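Local coordinates for protein alpha-glucosidase (PDB 6PNR) that hydrolyses alpha-glycosidic bonds as a family 31 glycoside hydrolase, probably releasing sulfoquinovose from sulfolipid-derived glycosides, at residues E328-G333 with G337-K342; K559-E564 with H570-P575; Q590-F595 with L600-Y605. One frame throughout, in Å; residues are numbered along the deposited sequence.

Contact 1: residues E328-G333 with G337-K342. With SO4 (sulfate ion), chain F.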
loop_
_atom_site.group_PDB
_atom_site.type_symbol
_atom_site.label_atom_id
_atom_site.label_comp_id
_atom_site.label_asym_id
_atom_site.label_seq_id
_atom_site.Cartn_x
_atom_site.Cartn_y
_atom_site.Cartn_z
ATOM N N GLU A 328 17.206 -20.908 31.192
ATOM C CA GLU A 328 16.792 -21.794 32.276
ATOM C C GLU A 328 15.277 -21.786 32.456
ATOM O O GLU A 328 14.650 -22.842 32.585
ATOM C CB GLU A 328 17.491 -21.391 33.579
ATOM C CG GLU A 328 18.961 -21.805 33.654
ATOM C CD GLU A 328 19.142 -23.327 33.631
ATOM O OE1 GLU A 328 18.590 -24.011 34.530
ATOM O OE2 GLU A 328 19.815 -23.838 32.704
ATOM N N LEU A 329 14.665 -20.605 32.485
ATOM C CA LEU A 329 13.220 -20.570 32.677
ATOM C C LEU A 329 12.482 -21.160 31.479
ATOM O O LEU A 329 11.422 -21.772 31.649
ATOM C CB LEU A 329 12.768 -19.138 32.971
ATOM C CG LEU A 329 13.162 -18.642 34.369
ATOM C CD1 LEU A 329 12.804 -17.170 34.553
ATOM C CD2 LEU A 329 12.508 -19.500 35.466
ATOM N N TYR A 330 13.025 -21.016 30.265
ATOM C CA TYR A 330 12.431 -21.707 29.123
ATOM C C TYR A 330 12.406 -23.214 29.349
ATOM O O TYR A 330 11.404 -23.880 29.068
ATOM C CB TYR A 330 13.193 -21.389 27.836
ATOM C CG TYR A 330 12.689 -22.173 26.647
ATOM C CD1 TYR A 330 13.201 -23.429 26.342
ATOM C CD2 TYR A 330 11.682 -21.666 25.838
ATOM C CE1 TYR A 330 12.721 -24.154 25.267
ATOM C CE2 TYR A 330 11.202 -22.382 24.763
ATOM C CZ TYR A 330 11.723 -23.625 24.480
ATOM O OH TYR A 330 11.240 -24.330 23.400
ATOM N N LYS A 331 13.518 -23.771 29.837
ATOM C CA LYS A 331 13.592 -25.214 30.045
ATOM C C LYS A 331 12.507 -25.679 31.009
ATOM O O LYS A 331 11.804 -26.661 30.745
ATOM C CB LYS A 331 14.985 -25.585 30.559
ATOM C CG LYS A 331 15.205 -27.076 30.799
ATOM C CD LYS A 331 16.536 -27.336 31.525
ATOM C CE LYS A 331 16.625 -28.781 32.036
ATOM N NZ LYS A 331 17.826 -29.026 32.890
ATOM N N GLU A 332 12.337 -24.956 32.113
ATOM C CA GLU A 332 11.301 -25.271 33.094
ATOM C C GLU A 332 9.899 -25.114 32.513
ATOM O O GLU A 332 9.028 -25.965 32.735
ATOM C CB GLU A 332 11.477 -24.375 34.317
ATOM C CG GLU A 332 10.435 -24.582 35.397
ATOM C CD GLU A 332 10.708 -23.754 36.641
ATOM O OE1 GLU A 332 11.815 -23.196 36.772
ATOM O OE2 GLU A 332 9.806 -23.661 37.491
ATOM N N GLY A 333 9.652 -24.028 31.774
ATOM C CA GLY A 333 8.348 -23.860 31.147
ATOM C C GLY A 333 8.054 -24.937 30.119
ATOM O O GLY A 333 6.914 -25.396 29.992
ATOM N N GLY A 337 4.922 -27.675 30.347
ATOM C CA GLY A 337 3.905 -27.458 29.329
ATOM C C GLY A 337 3.209 -26.114 29.415
ATOM O O GLY A 337 1.997 -26.035 29.196
ATOM N N TYR A 338 3.954 -25.047 29.702
ATOM C CA TYR A 338 3.373 -23.733 29.946
ATOM C C TYR A 338 3.440 -22.805 28.740
ATOM O O TYR A 338 3.174 -21.609 28.885
ATOM C CB TYR A 338 4.061 -23.075 31.140
ATOM C CG TYR A 338 3.690 -23.673 32.481
ATOM C CD1 TYR A 338 2.630 -24.570 32.596
ATOM C CD2 TYR A 338 4.389 -23.328 33.639
ATOM C CE1 TYR A 338 2.284 -25.116 33.827
ATOM C CE2 TYR A 338 4.045 -23.865 34.875
ATOM C CZ TYR A 338 2.994 -24.759 34.957
ATOM O OH TYR A 338 2.648 -25.298 36.169
ATOM N N PHE A 339 3.776 -23.318 27.557
ATOM C CA PHE A 339 3.866 -22.510 26.350
ATOM C C PHE A 339 2.685 -22.783 25.427
ATOM O O PHE A 339 2.166 -23.902 25.365
ATOM C CB PHE A 339 5.173 -22.787 25.590
ATOM C CG PHE A 339 6.413 -22.292 26.295
ATOM C CD1 PHE A 339 6.555 -20.954 26.628
ATOM C CD2 PHE A 339 7.456 -23.163 26.589
ATOM C CE1 PHE A 339 7.713 -20.493 27.267
ATOM C CE2 PHE A 339 8.601 -22.716 27.226
ATOM C CZ PHE A 339 8.732 -21.377 27.565
ATOM N N ALA A 340 2.281 -21.752 24.689
ATOM C CA ALA A 340 1.347 -21.952 23.584
ATOM C C ALA A 340 1.922 -22.935 22.566
ATOM O O ALA A 340 3.129 -22.964 22.311
ATOM C CB ALA A 340 1.038 -20.621 22.906
ATOM N N THR A 341 1.042 -23.728 21.959
ATOM C CA THR A 341 1.447 -24.842 21.111
ATOM C C THR A 341 0.857 -24.711 19.716
ATOM O O THR A 341 -0.096 -23.964 19.485
ATOM C CB THR A 341 1.010 -26.186 21.716
ATOM O OG1 THR A 341 -0.390 -26.136 22.023
ATOM C CG2 THR A 341 1.785 -26.471 22.985
ATOM N N LYS A 342 1.432 -25.454 18.777
ATOM C CA LYS A 342 0.904 -25.484 17.425
ATOM C C LYS A 342 -0.146 -26.587 17.294
ATOM O O LYS A 342 -0.376 -27.372 18.215
ATOM C CB LYS A 342 2.028 -25.697 16.412
ATOM C CG LYS A 342 3.261 -24.856 16.653
ATOM C CD LYS A 342 4.267 -25.069 15.551
ATOM C CE LYS A 342 3.915 -24.250 14.318
ATOM N NZ LYS A 342 4.734 -22.993 14.248
HETATM S S SO4 F . 4.567 -24.769 39.441
HETATM O O1 SO4 F . 3.808 -23.532 39.262
HETATM O O2 SO4 F . 4.474 -25.582 38.230
HETATM O O3 SO4 F . 5.972 -24.444 39.698
HETATM O O4 SO4 F . 4.025 -25.525 40.570
#
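Where helix 328-335 ends, the N-H of Tyr338 turns back to the carbonyl of Gly333, its N 3.0 Å from Gly333 O in a nearly straight bond (176° at the hydrogen), while Gly337 takes the positive phi that reverses the chain. Phe339 then folds over the last turn, its CE2 3.7 Å from the bare backbone carbon C of Gly333. With chi1 at 175°, Tyr330 sets its ring opposite its own backbone N, and Tyr330 CD2 comes within 3.4 Å of Phe339 CZ. The planes are only 27° from parallel, but with 4.9 Å between centroids the offset is large and one ring covers little of the other; the rim of Phe339 also faces the carbonyl oxygen of Tyr330. Replacing Tyr330 with alanine would probably open a gap beside Phe339 CZ and leave that ring less firmly held there. The Tyr338 side chain leads elsewhere: its OH donates to O2 of a sulfate at 2.8 Å, an ion probably from the crystallisation liquor and held also by Lys336. Leu323 of strand 322-324 touches both Tyr330 and Phe339. A Schellman motif thus closes a helix of the TIM-barrel domain, with an aromatic pair packed across the turn.

Contact 2: residues K559-E564 with H570-P575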
loop_
_atom_site.group_PDB
_atom_site.type_symbol
_atom_site.label_atom_id
_atom_site.label_comp_id
_atom_site.label_asym_id
_atom_site.label_seq_id
_atom_site.Cartn_x
_atom_site.Cartn_y
_atom_site.Cartn_z
ATOM N N LYS A 559 2.823 15.665 41.988
ATOM C CA LYS A 559 2.195 14.704 42.891
ATOM C C LYS A 559 0.692 14.933 42.996
ATOM O O LYS A 559 -0.080 13.970 43.048
ATOM C CB LYS A 559 2.826 14.791 44.280
ATOM C CG LYS A 559 4.075 13.967 44.502
ATOM C CD LYS A 559 4.749 14.420 45.811
ATOM C CE LYS A 559 6.011 13.637 46.096
ATOM N NZ LYS A 559 6.791 14.254 47.210
ATOM N N THR A 560 0.249 16.202 43.056
ATOM C CA THR A 560 -1.191 16.436 43.130
ATOM C C THR A 560 -1.885 16.006 41.838
ATOM O O THR A 560 -3.053 15.601 41.873
ATOM C CB THR A 560 -1.510 17.909 43.445
ATOM O OG1 THR A 560 -1.175 18.740 42.331
ATOM C CG2 THR A 560 -0.746 18.393 44.682
ATOM N N LEU A 561 -1.179 16.066 40.701
ATOM C CA LEU A 561 -1.763 15.611 39.441
ATOM C C LEU A 561 -1.870 14.095 39.399
ATOM O O LEU A 561 -2.885 13.548 38.946
ATOM C CB LEU A 561 -0.934 16.101 38.253
ATOM C CG LEU A 561 -0.649 17.595 38.140
ATOM C CD1 LEU A 561 -0.066 17.905 36.781
ATOM C CD2 LEU A 561 -1.913 18.427 38.381
ATOM N N VAL A 562 -0.825 13.397 39.842
ATOM C CA VAL A 562 -0.890 11.938 39.873
ATOM C C VAL A 562 -1.965 11.485 40.854
ATOM O O VAL A 562 -2.706 10.528 40.601
ATOM C CB VAL A 562 0.494 11.357 40.215
ATOM C CG1 VAL A 562 0.427 9.850 40.322
ATOM C CG2 VAL A 562 1.534 11.779 39.146
ATOM N N GLU A 563 -2.094 12.190 41.977
ATOM C CA GLU A 563 -3.149 11.844 42.922
ATOM C C GLU A 563 -4.529 12.122 42.337
ATOM O O GLU A 563 -5.462 11.336 42.540
ATOM C CB GLU A 563 -2.953 12.609 44.229
ATOM C CG GLU A 563 -3.966 12.242 45.302
ATOM C CD GLU A 563 -3.670 12.920 46.624
ATOM O OE1 GLU A 563 -3.281 14.112 46.601
ATOM O OE2 GLU A 563 -3.813 12.254 47.676
ATOM N N GLU A 564 -4.677 13.237 41.614
ATOM C CA GLU A 564 -5.937 13.511 40.923
ATOM C C GLU A 564 -6.252 12.423 39.905
ATOM O O GLU A 564 -7.406 11.987 39.785
ATOM C CB GLU A 564 -5.878 14.888 40.244
ATOM C CG GLU A 564 -7.225 15.375 39.683
ATOM C CD GLU A 564 -7.144 16.737 38.987
ATOM O OE1 GLU A 564 -6.079 17.396 39.061
ATOM O OE2 GLU A 564 -8.151 17.144 38.355
ATOM N N HIS A 570 -8.638 12.004 35.679
ATOM C CA HIS A 570 -8.159 13.140 34.899
ATOM C C HIS A 570 -6.689 12.909 34.595
ATOM O O HIS A 570 -5.877 12.889 35.537
ATOM C CB HIS A 570 -8.314 14.457 35.651
ATOM C CG HIS A 570 -9.693 14.691 36.194
ATOM N ND1 HIS A 570 -9.938 15.522 37.270
ATOM C CD2 HIS A 570 -10.899 14.212 35.806
ATOM C CE1 HIS A 570 -11.235 15.534 37.528
ATOM N NE2 HIS A 570 -11.842 14.752 36.650
ATOM N N PRO A 571 -6.300 12.754 33.332
ATOM C CA PRO A 571 -4.905 12.412 33.019
ATOM C C PRO A 571 -3.955 13.545 33.379
ATOM O O PRO A 571 -4.335 14.715 33.433
ATOM C CB PRO A 571 -4.929 12.163 31.505
ATOM C CG PRO A 571 -6.106 12.975 30.992
ATOM C CD PRO A 571 -7.129 12.950 32.125
ATOM N N VAL A 572 -2.695 13.182 33.630
ATOM C CA VAL A 572 -1.689 14.200 33.922
ATOM C C VAL A 572 -1.492 15.122 32.719
ATOM O O VAL A 572 -1.404 16.347 32.865
ATOM C CB VAL A 572 -0.372 13.543 34.362
ATOM C CG1 VAL A 572 0.701 14.599 34.548
ATOM C CG2 VAL A 572 -0.582 12.759 35.655
ATOM N N GLN A 573 -1.416 14.558 31.517
ATOM C CA GLN A 573 -1.254 15.329 30.287
ATOM C C GLN A 573 -2.612 15.368 29.602
ATOM O O GLN A 573 -3.107 14.331 29.150
ATOM C CB GLN A 573 -0.188 14.709 29.375
ATOM C CG GLN A 573 1.198 14.670 30.026
ATOM C CD GLN A 573 2.260 14.038 29.129
ATOM O OE1 GLN A 573 2.774 12.961 29.424
ATOM N NE2 GLN A 573 2.600 14.717 28.043
ATOM N N ARG A 574 -3.205 16.566 29.521
ATOM C CA ARG A 574 -4.585 16.800 29.120
ATOM C C ARG A 574 -4.657 17.601 27.832
ATOM O O ARG A 574 -3.829 18.489 27.598
ATOM C CB ARG A 574 -5.343 17.574 30.212
ATOM C CG ARG A 574 -5.123 16.992 31.584
ATOM C CD ARG A 574 -5.725 17.814 32.702
ATOM N NE ARG A 574 -5.359 17.227 33.994
ATOM C CZ ARG A 574 -5.768 17.676 35.176
ATOM N NH1 ARG A 574 -6.578 18.729 35.245
ATOM N NH2 ARG A 574 -5.359 17.073 36.288
ATOM N N PRO A 575 -5.649 17.333 26.992
ATOM C CA PRO A 575 -5.831 18.157 25.798
ATOM C C PRO A 575 -6.370 19.523 26.186
ATOM O O PRO A 575 -7.024 19.691 27.220
ATOM C CB PRO A 575 -6.842 17.359 24.969
ATOM C CG PRO A 575 -7.614 16.591 25.967
ATOM C CD PRO A 575 -6.662 16.268 27.093
HETATM O O HOH W 1 -4.192 14.471 36.573
HETATM O O HOH W 2 -8.218 19.531 37.912
#
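The carboxylate of Glu564 meets two partners, the imidazole of His570 and the guanidinium of Arg574, and stands nearly upright to both: its plane is 83° from the ring and 88° from the guanidinium. Each carboxylate oxygen serves one of them. His570 ND1 donates to Glu564 OE2 at 2.6 Å, approaching on the anti side and staying close to the plane of the imidazole. Arg574 NH2 donates to Glu564 OE1 at 2.9 Å as a salt bridge; the oxygen lies at the guanidinium edge, in its plane, whereas the nitrogen comes from above the carboxylate plane. The Glu564 chain can span the gap because CG lies opposite the backbone N (chi1 -171°) and the rest is extended.

Arg574 is held at further points. Its NE donates to Pro571 O at 2.8 Å, within its own segment, and NH2 also donates to a water that in turn donates to Leu561 O. His570 CB lies 4.0 Å above one guanidinium face, toward the rim. Next to this polar cluster, Val572 packs against the helix: its CG1 is 4.1 Å from Leu561 CD1, with the side chains at about a right angle, and its CG2 is 4.2 Å from Val562 CG2.

The second nitrogen of the imidazole, NE2, bonds to Glu222 of helix 217-228, and Arg574 NH1 bonds to His579. Lying between two carboxylates, His570 probably has a raised pKa and may carry a positive charge, while Arg574 would steady the negative charge of Glu564. If His570 is charged, two cationic groups would face the two carboxylates, consistent with a nearly balanced network that fixes the rotation of all three polar groups and ties the end region of helix 538-568 to the start of the following sheet.

Contact 3: residues Q590-F595 with L600-Y605. With SO4 (sulfate ion), chain D.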
loop_
_atom_site.group_PDB
_atom_site.type_symbol
_atom_site.label_atom_id
_atom_site.label_comp_id
_atom_site.label_asym_id
_atom_site.label_seq_id
_atom_site.Cartn_x
_atom_site.Cartn_y
_atom_site.Cartn_z
ATOM N N GLN A 590 -2.655 19.081 18.825
ATOM C CA GLN A 590 -2.197 17.822 19.393
ATOM C C GLN A 590 -0.722 17.816 19.778
ATOM O O GLN A 590 -0.228 16.775 20.229
ATOM C CB GLN A 590 -2.503 16.654 18.433
ATOM C CG GLN A 590 -1.670 16.630 17.159
ATOM C CD GLN A 590 -1.918 15.389 16.312
ATOM O OE1 GLN A 590 -3.059 15.052 15.991
ATOM N NE2 GLN A 590 -0.841 14.694 15.954
ATOM N N TYR A 591 -0.005 18.935 19.632
ATOM C CA TYR A 591 1.380 19.021 20.087
ATOM C C TYR A 591 1.561 20.058 21.197
ATOM O O TYR A 591 2.698 20.435 21.518
ATOM C CB TYR A 591 2.312 19.288 18.896
ATOM C CG TYR A 591 2.245 18.181 17.844
ATOM C CD1 TYR A 591 2.546 16.866 18.169
ATOM C CD2 TYR A 591 1.864 18.453 16.542
ATOM C CE1 TYR A 591 2.477 15.851 17.213
ATOM C CE2 TYR A 591 1.804 17.454 15.579
ATOM C CZ TYR A 591 2.114 16.163 15.917
ATOM O OH TYR A 591 2.018 15.175 14.966
ATOM N N GLU A 592 0.473 20.518 21.797
ATOM C CA GLU A 592 0.501 21.159 23.105
ATOM C C GLU A 592 -0.377 20.350 24.050
ATOM O O GLU A 592 -1.333 19.700 23.617
ATOM C CB GLU A 592 -0.013 22.617 23.057
ATOM C CG GLU A 592 0.462 23.404 21.837
ATOM C CD GLU A 592 0.020 24.853 21.875
ATOM O OE1 GLU A 592 -0.967 25.153 22.582
ATOM O OE2 GLU A 592 0.658 25.688 21.201
ATOM N N TYR A 593 -0.058 20.399 25.339
ATOM C CA TYR A 593 -0.892 19.764 26.352
ATOM C C TYR A 593 -0.923 20.612 27.616
ATOM O O TYR A 593 0.008 21.373 27.892
ATOM C CB TYR A 593 -0.409 18.335 26.696
ATOM C CG TYR A 593 0.998 18.220 27.263
ATOM C CD1 TYR A 593 2.105 18.066 26.421
ATOM C CD2 TYR A 593 1.221 18.226 28.634
ATOM C CE1 TYR A 593 3.401 17.938 26.946
ATOM C CE2 TYR A 593 2.500 18.108 29.163
ATOM C CZ TYR A 593 3.587 17.960 28.320
ATOM O OH TYR A 593 4.855 17.839 28.861
ATOM N N LEU A 594 -2.021 20.488 28.371
ATOM C CA LEU A 594 -2.082 21.046 29.717
ATOM C C LEU A 594 -1.459 20.038 30.675
ATOM O O LEU A 594 -1.870 18.873 30.705
ATOM C CB LEU A 594 -3.527 21.370 30.124
ATOM C CG LEU A 594 -4.282 22.293 29.157
ATOM C CD1 LEU A 594 -5.761 22.500 29.542
ATOM C CD2 LEU A 594 -3.561 23.628 29.039
ATOM N N PHE A 595 -0.439 20.473 31.414
ATOM C CA PHE A 595 0.219 19.661 32.435
ATOM C C PHE A 595 -0.546 19.936 33.723
ATOM O O PHE A 595 -0.238 20.867 34.466
ATOM C CB PHE A 595 1.696 20.030 32.533
ATOM C CG PHE A 595 2.481 19.244 33.554
ATOM C CD1 PHE A 595 2.430 17.857 33.584
ATOM C CD2 PHE A 595 3.329 19.895 34.435
ATOM C CE1 PHE A 595 3.182 17.135 34.504
ATOM C CE2 PHE A 595 4.087 19.183 35.356
ATOM C CZ PHE A 595 4.011 17.799 35.387
ATOM N N LEU A 600 0.510 25.025 30.683
ATOM C CA LEU A 600 0.444 24.673 29.273
ATOM C C LEU A 600 1.860 24.407 28.788
ATOM O O LEU A 600 2.757 25.228 29.002
ATOM C CB LEU A 600 -0.214 25.769 28.431
ATOM C CG LEU A 600 -0.489 25.312 26.991
ATOM C CD1 LEU A 600 -1.776 25.934 26.493
ATOM C CD2 LEU A 600 0.669 25.661 26.024
ATOM N N ILE A 601 2.059 23.253 28.159
ATOM C CA ILE A 601 3.357 22.846 27.637
ATOM C C ILE A 601 3.226 22.692 26.134
ATOM O O ILE A 601 2.301 22.026 25.656
ATOM C CB ILE A 601 3.850 21.531 28.270
ATOM C CG1 ILE A 601 3.603 21.532 29.793
ATOM C CG2 ILE A 601 5.328 21.318 27.923
ATOM C CD1 ILE A 601 4.322 22.675 30.554
ATOM N N ALA A 602 4.151 23.310 25.398
ATOM C CA ALA A 602 4.203 23.244 23.935
ATOM C C ALA A 602 5.629 22.893 23.537
ATOM O O ALA A 602 6.435 23.781 23.238
ATOM C CB ALA A 602 3.773 24.568 23.306
ATOM N N PRO A 603 5.984 21.608 23.538
ATOM C CA PRO A 603 7.393 21.233 23.339
ATOM C C PRO A 603 7.911 21.586 21.949
ATOM O O PRO A 603 7.220 21.422 20.943
ATOM C CB PRO A 603 7.388 19.714 23.559
ATOM C CG PRO A 603 6.204 19.481 24.457
ATOM C CD PRO A 603 5.165 20.462 23.958
ATOM N N VAL A 604 9.152 22.075 21.906
ATOM C CA VAL A 604 9.870 22.181 20.641
ATOM C C VAL A 604 10.142 20.775 20.132
ATOM O O VAL A 604 10.830 19.989 20.790
ATOM C CB VAL A 604 11.174 22.972 20.809
ATOM C CG1 VAL A 604 12.001 22.937 19.502
ATOM C CG2 VAL A 604 10.867 24.415 21.239
ATOM N N TYR A 605 9.588 20.442 18.969
ATOM C CA TYR A 605 9.784 19.119 18.406
ATOM C C TYR A 605 10.537 19.164 17.079
ATOM O O TYR A 605 10.503 18.189 16.327
ATOM C CB TYR A 605 8.442 18.393 18.254
ATOM C CG TYR A 605 7.407 19.058 17.352
ATOM C CD1 TYR A 605 7.526 19.013 15.962
ATOM C CD2 TYR A 605 6.288 19.697 17.895
ATOM C CE1 TYR A 605 6.572 19.605 15.129
ATOM C CE2 TYR A 605 5.322 20.289 17.071
ATOM C CZ TYR A 605 5.477 20.241 15.694
ATOM O OH TYR A 605 4.525 20.816 14.884
HETATM S S SO4 D . -0.737 21.445 16.609
HETATM O O1 SO4 D . -1.667 20.311 16.514
HETATM O O2 SO4 D . -1.462 22.685 16.287
HETATM O O3 SO4 D . 0.351 21.285 15.634
HETATM O O4 SO4 D . -0.185 21.541 17.973
HETATM O O HOH W 3 4.677 22.113 20.552
#
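Tyr593 and Ile601 exchange both of their backbone hydrogen bonds: Tyr593 N donates to Ile601 O at 2.9 Å, and Ile601 N to Tyr593 O at 2.8 Å. In this antiparallel hydrogen-bonded pair the side chains share a face of the sheet, and Ile601 CB rests over the Tyr593 ring as a CH-pi contact, 3.8 Å from the ring centroid and 20° off its normal. A chi1 of 61°, with CG flanked by both the backbone N and C, swings the ring across to its neighbour. On the other face the non-hydrogen-bonded pair meets by its methyls, Leu594 CD2 and Leu600 CD1 being 3.9 Å apart.

Beyond the paired strands, Glu592 CG lies 3.8 Å from Ala602 CB, and the aliphatic part of the side chain covers that methyl while Glu592 OE2 reaches Tyr615 N. Farther out, Tyr605 CE2 comes within 3.7 Å of Tyr591 CB, the two rings inclined at 51°. A water donates to both Tyr591 O and Pro603 O, bridging the widening segments, and the backbone N-H groups of Gln590 and Tyr591 hold a sulfate, probably from the crystallisation liquor.

The outer shell sets these groups in place. Tyr593 OH bonds to Phe516 O and its ring touches Leu477 of helix 469-481, while Leu600 packs on Val614 and Leu616 of strand 611-616. The pairing is that of a beta hairpin, strands 593-595 and 599-601, lying between edge strand 573-574 and strand 646-649 in the antiparallel sheet of the GH31 C-terminal domain.

Overall arrangement
Contacts 2 and 3 are continuous, their centres 15 Å apart, because strands 573-574 and 593-595 are neighbours in one sheet. Arg574 O and Leu594 N lie 2.8 Å apart, probably hydrogen-bonded, and Val572 CG1 packs 3.5 Å from Phe595 CE1, so the helix-to-strand joint of contact 2 leads into the hairpin of contact 3. Contact 1 belongs to the TIM-barrel domain on the opposite side of the chain's centre, with centres about 41 Å from contact 2 and 45 Å from contact 3. None of the residues in the three contacts belongs to the aza-sugar inhibitor pocket, which includes Asp390, Asp458 and His523.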